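Local coordinates for eukaryotic initiation factor 4F subunit p150 (Saccharomyces cerevisiae, PDB 2VSO), which serves as the scaffold subunit of the mRNA cap-binding complex, stimulates translation through the poly(A)-binding protein, and is seen here as its eIF4A-binding middle domain, at residues N64-V67 with W68-N71. Sequence-based numbering, arbitrary orientation.
Sequences NISV and WETN
Val67 overlaps the indole of its neighbour Trp68: the CG2 methyl lies over one face of the five-membered ring, though so close in the model that the exact spacing is doubtful, and the two side chains run side by side in the same direction. The contact lies in the loop between helix 52-64 and helix 73-88, which opens with a 3-10 turn at Ile65 to Val67, in the all-helical MIF4G domain, the HEAT-repeat-like middle region of eIF4G, well out from the centre of the chain. Trp68 CG stands anti to its own carbonyl carbon (chi1 -51°), which swings the indole back beside the turn, with CD1 3.5 Å from Ile65 O. Trp68 N also donates to Ile65 O at 3.2 Å, an i to i+3 bond. One residue on, Glu69 N makes a weak bond to Ser66 O. The backbone is extended at Glu69, and the end of its side chain comes back toward Ser66. With CG beside its backbone N (chi1 -63°) and the side chain extended beyond CG, the carboxylate reaches Ser66, where CB is 3.6 Å from Glu69 OE2. Glu69 OE1 binds the hydroxyl of Thr74, while Ser66 OG also receives a weak bond from the backbone N of Leu75; the carboxylate and the serine thus tie the turn to the first residues of helix 73-88. In place of Glu69, an alanine is likely to leave the hydroxyls of Ser66 and Thr74 without their common carboxylate partner and the loop less firmly tied to helix 73-88. The Ser66 hydroxyl is the donor across the turn, its OG meeting Glu69 OE2 nearly end-on to the C-O bond at 2.6 Å.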
loop_
_atom_site.group_PDB
_atom_site.type_symbol
_atom_site.label_atom_id
_atom_site.label_comp_id
_atom_site.label_asym_id
_atom_site.label_seq_id
_atom_site.Cartn_x
_atom_site.Cartn_y
_atom_site.Cartn_z
ATOM N N ASN C 64 -26.625 17.974 12.127
ATOM C CA ASN C 64 -27.453 19.112 12.481
ATOM C C ASN C 64 -28.929 18.777 12.738
ATOM O O ASN C 64 -29.635 19.557 13.369
ATOM C CB ASN C 64 -27.308 20.209 11.421
ATOM C CG ASN C 64 -26.203 21.206 11.759
ATOM O OD1 ASN C 64 -25.597 21.136 12.825
ATOM N ND2 ASN C 64 -25.949 22.143 10.856
ATOM N N ILE C 65 -29.381 17.621 12.256
ATOM C CA ILE C 65 -30.740 17.155 12.501
ATOM C C ILE C 65 -31.123 17.277 13.979
ATOM O O ILE C 65 -32.307 17.357 14.324
ATOM C CB ILE C 65 -30.937 15.694 12.050
ATOM C CG1 ILE C 65 -31.339 15.645 10.579
ATOM C CG2 ILE C 65 -32.002 15.012 12.878
ATOM C CD1 ILE C 65 -31.512 14.240 10.051
ATOM N N SER C 66 -30.111 17.317 14.841
ATOM C CA SER C 66 -30.316 17.317 16.286
ATOM C C SER C 66 -30.953 18.593 16.871
ATOM O O SER C 66 -31.216 18.648 18.072
ATOM C CB SER C 66 -29.003 16.980 17.006
ATOM O OG SER C 66 -28.930 15.598 17.320
ATOM N N VAL C 67 -31.198 19.610 16.042
ATOM C CA VAL C 67 -31.912 20.802 16.512
ATOM C C VAL C 67 -33.331 20.412 16.907
ATOM O O VAL C 67 -33.921 21.008 17.799
ATOM C CB VAL C 67 -32.035 21.920 15.445
ATOM C CG1 VAL C 67 -30.878 21.890 14.469
ATOM C CG2 VAL C 67 -33.369 21.809 14.710
ATOM N N TRP C 68 -33.846 19.393 16.223
ATOM C CA TRP C 68 -35.192 18.876 16.397
ATOM C C TRP C 68 -35.229 17.715 17.384
ATOM O O TRP C 68 -36.124 16.868 17.327
ATOM C CB TRP C 68 -35.741 18.406 15.044
ATOM C CG TRP C 68 -35.626 19.425 13.952
ATOM C CD1 TRP C 68 -34.766 19.402 12.896
ATOM C CD2 TRP C 68 -36.395 20.626 13.819
ATOM N NE1 TRP C 68 -34.953 20.512 12.110
ATOM C CE2 TRP C 68 -35.945 21.280 12.655
ATOM C CE3 TRP C 68 -37.421 21.208 14.572
ATOM C CZ2 TRP C 68 -36.485 22.490 12.226
ATOM C CZ3 TRP C 68 -37.956 22.405 14.144
ATOM C CH2 TRP C 68 -37.488 23.035 12.980
ATOM N N GLU C 69 -34.256 17.668 18.285
ATOM C CA GLU C 69 -34.205 16.597 19.275
ATOM C C GLU C 69 -33.882 17.162 20.649
ATOM O O GLU C 69 -33.569 18.350 20.801
ATOM C CB GLU C 69 -33.163 15.529 18.899
ATOM C CG GLU C 69 -33.423 14.763 17.602
ATOM C CD GLU C 69 -32.275 13.810 17.242
ATOM O OE1 GLU C 69 -32.546 12.715 16.707
ATOM O OE2 GLU C 69 -31.099 14.151 17.495
ATOM N N THR C 70 -33.911 16.288 21.643
ATOM C CA THR C 70 -33.871 16.725 23.024
ATOM C C THR C 70 -32.650 16.173 23.731
ATOM O O THR C 70 -32.123 16.777 24.664
ATOM C CB THR C 70 -35.194 16.314 23.736
ATOM O OG1 THR C 70 -36.284 17.046 23.156
ATOM C CG2 THR C 70 -35.130 16.575 25.232
ATOM N N ASN C 71 -32.180 15.029 23.258
ATOM C CA ASN C 71 -31.020 14.389 23.858
ATOM C C ASN C 71 -29.890 14.134 22.881
ATOM O O ASN C 71 -29.122 13.190 23.065
ATOM C CB ASN C 71 -31.435 13.087 24.524
ATOM C CG ASN C 71 -32.489 13.299 25.579
ATOM O OD1 ASN C 71 -32.385 14.218 26.390
ATOM N ND2 ASN C 71 -33.521 12.464 25.568
#